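Local coordinates for DUF4785 domain-containing protein (Legionella pneumophila subsp. pneumophila, PDB 4KH9) that is of unknown function but binds calcium, with an N-terminal domain followed by two domains of the E-set type, at residues L339-L351 / V360-L372. Residues are numbered along the deposited sequence; the frame is centred on the assembly and turned at random.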
loop_
_atom_site.group_PDB
_atom_site.type_symbol
_atom_site.label_atom_id
_atom_site.label_comp_id
_atom_site.label_asym_id
_atom_site.label_seq_id
_atom_site.Cartn_x
_atom_site.Cartn_y
_atom_site.Cartn_z
ATOM N N LEU A 339 -17.926 -4.373 -38.758
ATOM C CA LEU A 339 -16.528 -4.189 -39.148
ATOM C C LEU A 339 -15.822 -5.525 -39.371
ATOM O O LEU A 339 -16.130 -6.515 -38.697
ATOM C CB LEU A 339 -15.765 -3.370 -38.102
ATOM C CG LEU A 339 -15.921 -1.864 -38.229
ATOM C CD1 LEU A 339 -16.965 -1.308 -37.272
ATOM C CD2 LEU A 339 -14.617 -1.185 -38.002
ATOM N N SER A 340 -14.861 -5.536 -40.313
ATOM C CA SER A 340 -14.090 -6.717 -40.684
ATOM C C SER A 340 -13.078 -7.100 -39.595
ATOM O O SER A 340 -12.625 -6.252 -38.821
ATOM C CB SER A 340 -13.370 -6.490 -42.010
ATOM O OG SER A 340 -12.757 -7.686 -42.456
ATOM N N ASP A 341 -12.734 -8.397 -39.571
ATOM C CA ASP A 341 -11.797 -9.101 -38.690
ATOM C C ASP A 341 -10.393 -8.454 -38.727
ATOM O O ASP A 341 -9.714 -8.409 -37.698
ATOM C CB ASP A 341 -11.752 -10.573 -39.168
ATOM C CG ASP A 341 -10.879 -11.551 -38.419
ATOM O OD1 ASP A 341 -9.640 -11.391 -38.459
ATOM O OD2 ASP A 341 -11.421 -12.561 -37.917
ATOM N N ASP A 342 -9.968 -7.961 -39.908
ATOM C CA ASP A 342 -8.662 -7.324 -40.114
ATOM C C ASP A 342 -8.539 -5.978 -39.382
ATOM O O ASP A 342 -7.431 -5.595 -38.991
ATOM C CB ASP A 342 -8.407 -7.099 -41.615
ATOM C CG ASP A 342 -8.257 -8.358 -42.444
ATOM O OD1 ASP A 342 -7.658 -9.335 -41.940
ATOM O OD2 ASP A 342 -8.648 -8.335 -43.631
ATOM N N ASN A 343 -9.664 -5.255 -39.231
ATOM C CA ASN A 343 -9.705 -3.944 -38.588
ATOM C C ASN A 343 -10.123 -4.059 -37.095
ATOM O O ASN A 343 -10.418 -3.039 -36.471
ATOM C CB ASN A 343 -10.664 -3.023 -39.364
ATOM C CG ASN A 343 -10.483 -1.539 -39.145
ATOM O OD1 ASN A 343 -9.458 -1.063 -38.634
ATOM N ND2 ASN A 343 -11.483 -0.770 -39.547
ATOM N N LEU A 344 -10.116 -5.286 -36.517
ATOM C CA LEU A 344 -10.497 -5.502 -35.106
ATOM C C LEU A 344 -9.473 -6.336 -34.349
ATOM O O LEU A 344 -8.854 -7.228 -34.933
ATOM C CB LEU A 344 -11.868 -6.207 -34.997
ATOM C CG LEU A 344 -13.121 -5.471 -35.484
ATOM C CD1 LEU A 344 -14.279 -6.438 -35.628
ATOM C CD2 LEU A 344 -13.499 -4.319 -34.562
ATOM N N TYR A 345 -9.329 -6.079 -33.030
ATOM C CA TYR A 345 -8.454 -6.878 -32.173
ATOM C C TYR A 345 -8.910 -6.820 -30.691
ATOM O O TYR A 345 -9.678 -5.937 -30.303
ATOM C CB TYR A 345 -6.972 -6.467 -32.315
ATOM C CG TYR A 345 -6.561 -5.152 -31.694
ATOM C CD1 TYR A 345 -6.151 -5.083 -30.364
ATOM C CD2 TYR A 345 -6.454 -3.997 -32.468
ATOM C CE1 TYR A 345 -5.733 -3.881 -29.792
ATOM C CE2 TYR A 345 -6.019 -2.790 -31.912
ATOM C CZ TYR A 345 -5.655 -2.740 -30.572
ATOM O OH TYR A 345 -5.235 -1.560 -30.007
ATOM N N LEU A 346 -8.447 -7.800 -29.889
ATOM C CA LEU A 346 -8.721 -7.879 -28.454
ATOM C C LEU A 346 -7.611 -7.165 -27.724
ATOM O O LEU A 346 -6.456 -7.598 -27.820
ATOM C CB LEU A 346 -8.859 -9.344 -27.965
ATOM C CG LEU A 346 -10.047 -10.151 -28.475
ATOM C CD1 LEU A 346 -9.945 -11.602 -28.025
ATOM C CD2 LEU A 346 -11.342 -9.544 -28.024
ATOM N N GLY A 347 -7.950 -6.057 -27.054
ATOM C CA GLY A 347 -6.991 -5.237 -26.304
ATOM C C GLY A 347 -6.395 -5.930 -25.089
ATOM O O GLY A 347 -5.201 -5.799 -24.795
ATOM N N TYR A 348 -7.235 -6.673 -24.357
ATOM C CA TYR A 348 -6.768 -7.411 -23.197
ATOM C C TYR A 348 -7.693 -8.567 -22.895
ATOM O O TYR A 348 -8.814 -8.628 -23.401
ATOM C CB TYR A 348 -6.616 -6.503 -21.942
ATOM C CG TYR A 348 -7.877 -5.828 -21.451
ATOM C CD1 TYR A 348 -8.863 -6.553 -20.793
ATOM C CD2 TYR A 348 -8.027 -4.445 -21.533
ATOM C CE1 TYR A 348 -9.994 -5.931 -20.277
ATOM C CE2 TYR A 348 -9.145 -3.805 -20.994
ATOM C CZ TYR A 348 -10.129 -4.554 -20.373
ATOM O OH TYR A 348 -11.245 -3.935 -19.868
ATOM N N LEU A 349 -7.200 -9.475 -22.049
ATOM C CA LEU A 349 -7.892 -10.611 -21.470
ATOM C C LEU A 349 -7.565 -10.638 -19.985
ATOM O O LEU A 349 -6.428 -10.934 -19.610
ATOM C CB LEU A 349 -7.523 -11.925 -22.162
ATOM C CG LEU A 349 -7.945 -12.067 -23.617
ATOM C CD1 LEU A 349 -7.343 -13.304 -24.205
ATOM C CD2 LEU A 349 -9.461 -12.083 -23.759
ATOM N N ARG A 350 -8.543 -10.261 -19.153
ATOM C CA ARG A 350 -8.397 -10.173 -17.690
ATOM C C ARG A 350 -9.366 -11.123 -16.977
ATOM O O ARG A 350 -10.543 -11.198 -17.349
ATOM C CB ARG A 350 -8.642 -8.729 -17.224
ATOM C CG ARG A 350 -7.525 -7.794 -17.677
ATOM C CD ARG A 350 -7.746 -6.342 -17.328
ATOM N NE ARG A 350 -6.700 -5.528 -17.946
ATOM C CZ ARG A 350 -6.772 -4.214 -18.123
ATOM N NH1 ARG A 350 -7.845 -3.542 -17.726
ATOM N NH2 ARG A 350 -5.782 -3.565 -18.719
ATOM N N LEU A 351 -8.873 -11.839 -15.962
ATOM C CA LEU A 351 -9.717 -12.737 -15.200
ATOM C C LEU A 351 -9.699 -12.299 -13.734
ATOM O O LEU A 351 -8.632 -12.181 -13.140
ATOM C CB LEU A 351 -9.274 -14.205 -15.381
ATOM C CG LEU A 351 -10.163 -15.267 -14.721
ATOM C CD1 LEU A 351 -11.468 -15.441 -15.481
ATOM C CD2 LEU A 351 -9.450 -16.592 -14.691
ATOM N N VAL A 360 -6.587 -12.139 -11.252
ATOM C CA VAL A 360 -5.680 -13.262 -10.955
ATOM C C VAL A 360 -4.871 -13.676 -12.201
ATOM O O VAL A 360 -3.811 -14.310 -12.069
ATOM C CB VAL A 360 -6.405 -14.455 -10.311
ATOM C CG1 VAL A 360 -6.899 -14.064 -8.921
ATOM C CG2 VAL A 360 -7.564 -14.982 -11.180
ATOM N N TYR A 361 -5.336 -13.247 -13.382
ATOM C CA TYR A 361 -4.701 -13.493 -14.669
ATOM C C TYR A 361 -4.987 -12.342 -15.587
ATOM O O TYR A 361 -6.126 -11.894 -15.679
ATOM C CB TYR A 361 -5.152 -14.818 -15.323
ATOM C CG TYR A 361 -4.362 -15.180 -16.569
ATOM C CD1 TYR A 361 -4.640 -14.582 -17.798
ATOM C CD2 TYR A 361 -3.302 -16.076 -16.508
ATOM C CE1 TYR A 361 -3.861 -14.838 -18.925
ATOM C CE2 TYR A 361 -2.536 -16.372 -17.645
ATOM C CZ TYR A 361 -2.822 -15.749 -18.852
ATOM O OH TYR A 361 -2.085 -16.013 -19.984
ATOM N N GLN A 362 -3.948 -11.859 -16.281
ATOM C CA GLN A 362 -4.150 -10.817 -17.269
ATOM C C GLN A 362 -3.148 -10.942 -18.397
ATOM O O GLN A 362 -1.978 -11.267 -18.187
ATOM C CB GLN A 362 -4.115 -9.405 -16.673
ATOM C CG GLN A 362 -2.899 -9.052 -15.822
ATOM C CD GLN A 362 -3.188 -7.872 -14.929
ATOM O OE1 GLN A 362 -3.703 -6.835 -15.368
ATOM N NE2 GLN A 362 -2.851 -8.009 -13.650
ATOM N N TYR A 363 -3.650 -10.704 -19.597
ATOM C CA TYR A 363 -2.901 -10.620 -20.830
ATOM C C TYR A 363 -3.250 -9.267 -21.437
ATOM O O TYR A 363 -4.364 -9.089 -21.918
ATOM C CB TYR A 363 -3.196 -11.813 -21.754
ATOM C CG TYR A 363 -2.310 -11.807 -22.974
ATOM C CD1 TYR A 363 -0.940 -12.018 -22.865
ATOM C CD2 TYR A 363 -2.833 -11.547 -24.235
ATOM C CE1 TYR A 363 -0.113 -11.989 -23.986
ATOM C CE2 TYR A 363 -2.018 -11.525 -25.363
ATOM C CZ TYR A 363 -0.660 -11.765 -25.237
ATOM O OH TYR A 363 0.149 -11.718 -26.345
ATOM N N ASN A 364 -2.321 -8.297 -21.350
ATOM C CA ASN A 364 -2.537 -6.917 -21.802
ATOM C C ASN A 364 -1.819 -6.599 -23.131
ATOM O O ASN A 364 -1.450 -5.444 -23.374
ATOM C CB ASN A 364 -2.077 -5.939 -20.721
ATOM C CG ASN A 364 -2.761 -6.158 -19.401
ATOM O OD1 ASN A 364 -3.961 -5.895 -19.242
ATOM N ND2 ASN A 364 -2.014 -6.679 -18.437
ATOM N N GLN A 365 -1.633 -7.610 -23.986
ATOM C CA GLN A 365 -1.053 -7.407 -25.309
ATOM C C GLN A 365 -2.144 -7.506 -26.379
ATOM O O GLN A 365 -3.019 -8.365 -26.246
ATOM C CB GLN A 365 0.064 -8.422 -25.600
ATOM C CG GLN A 365 1.435 -8.087 -25.034
ATOM C CD GLN A 365 2.450 -9.070 -25.575
ATOM O OE1 GLN A 365 2.718 -10.119 -24.974
ATOM N NE2 GLN A 365 2.989 -8.791 -26.760
ATOM N N PRO A 366 -2.103 -6.673 -27.460
ATOM C CA PRO A 366 -3.115 -6.794 -28.531
ATOM C C PRO A 366 -3.121 -8.177 -29.186
ATOM O O PRO A 366 -2.057 -8.768 -29.399
ATOM C CB PRO A 366 -2.677 -5.728 -29.547
ATOM C CG PRO A 366 -1.869 -4.757 -28.761
ATOM C CD PRO A 366 -1.130 -5.604 -27.776
ATOM N N VAL A 367 -4.321 -8.718 -29.459
ATOM C CA VAL A 367 -4.485 -10.006 -30.146
ATOM C C VAL A 367 -5.391 -9.747 -31.329
ATOM O O VAL A 367 -6.576 -9.484 -31.144
ATOM C CB VAL A 367 -4.983 -11.214 -29.283
ATOM C CG1 VAL A 367 -4.968 -12.507 -30.095
ATOM C CG2 VAL A 367 -4.151 -11.398 -28.023
ATOM N N LYS A 368 -4.820 -9.786 -32.542
ATOM C CA LYS A 368 -5.549 -9.594 -33.796
ATOM C C LYS A 368 -6.515 -10.752 -33.956
ATOM O O LYS A 368 -6.165 -11.869 -33.579
ATOM C CB LYS A 368 -4.562 -9.500 -34.976
ATOM C CG LYS A 368 -3.647 -8.265 -34.943
ATOM C CD LYS A 368 -2.430 -8.382 -35.874
ATOM C CE LYS A 368 -2.742 -8.262 -37.350
ATOM N NZ LYS A 368 -1.505 -8.306 -38.171
ATOM N N LEU A 369 -7.732 -10.507 -34.486
ATOM C CA LEU A 369 -8.719 -11.583 -34.662
ATOM C C LEU A 369 -8.212 -12.648 -35.646
ATOM O O LEU A 369 -8.620 -13.807 -35.543
ATOM C CB LEU A 369 -10.104 -11.082 -35.115
ATOM C CG LEU A 369 -10.822 -9.984 -34.316
ATOM C CD1 LEU A 369 -12.292 -9.941 -34.699
ATOM C CD2 LEU A 369 -10.699 -10.173 -32.805
ATOM N N SER A 370 -7.288 -12.256 -36.558
ATOM C CA SER A 370 -6.638 -13.097 -37.571
ATOM C C SER A 370 -5.718 -14.155 -36.921
ATOM O O SER A 370 -5.256 -15.074 -37.603
ATOM C CB SER A 370 -5.838 -12.231 -38.540
ATOM O OG SER A 370 -4.820 -11.508 -37.866
ATOM N N GLN A 371 -5.445 -14.005 -35.611
ATOM C CA GLN A 371 -4.657 -14.935 -34.799
ATOM C C GLN A 371 -5.591 -15.935 -34.064
ATOM O O GLN A 371 -5.133 -16.982 -33.600
ATOM C CB GLN A 371 -3.792 -14.162 -33.778
ATOM C CG GLN A 371 -2.747 -13.234 -34.389
ATOM C CD GLN A 371 -1.900 -12.569 -33.333
ATOM O OE1 GLN A 371 -2.069 -11.389 -33.017
ATOM N NE2 GLN A 371 -0.956 -13.308 -32.774
ATOM N N LEU A 372 -6.903 -15.593 -33.977
ATOM C CA LEU A 372 -7.965 -16.334 -33.276
ATOM C C LEU A 372 -8.858 -17.126 -34.242
ATOM O O LEU A 372 -9.727 -17.887 -33.803
ATOM C CB LEU A 372 -8.824 -15.328 -32.476
ATOM C CG LEU A 372 -8.044 -14.380 -31.550
ATOM C CD1 LEU A 372 -8.808 -13.111 -31.262
ATOM C CD2 LEU A 372 -7.610 -15.076 -30.292
#
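Backbone pairing between Leu349 and Tyr363 and between Leu346 and Val367 joins the strands of an antiparallel hairpin, whose second strand, 358-368, forms the margin of a five-stranded sheet. Leu349 N donates to Tyr363 O at 2.9 Å, and Leu346 N to Val367 O at 2.8 Å. The register slips by one residue between these pairs. A classic beta bulge sets Val360 and Tyr361 against Leu351, whose O accepts from Val360 N at 2.8 Å and only weakly from Tyr361 N.

Beside the slip, Arg350, extended from CG to NE, reaches back to Asn364, and both NE (3.1 Å) and NH2 (3.0 Å) donate to Asn364 OD1. The oxygen lies in the guanidinium plane, but the amide is turned 60° from it. Tyr348 covers one guanidinium face, with Arg350 CZ 3.6 Å above the ring plane; the Tyr348 hydroxyl is hydrogen-bonded to Gln298.

Toward the other end the contacts are largely apolar. Leu369 turns CD1 to Leu344 CB (3.8 Å), while Leu346 and Leu372 meet through their CD1 methyls; Phe283 of the facing sheet touches Leu369 and Leu372. Asp341 OD1 lies 3.4 Å from Leu369 CB, and its OD2 forms a salt bridge with Lys275. CG of Tyr345 sits between the backbone N and the carbonyl carbon (chi1 73°), which brings CD1 and CE1 beside Pro366 CB.

The hairpin thus closes one side of the C-terminal beta sandwich, consistent with its E-set assignment, with leucines inward, while two bonds and the tyrosine ring over one face probably limit rotation of the guanidinium.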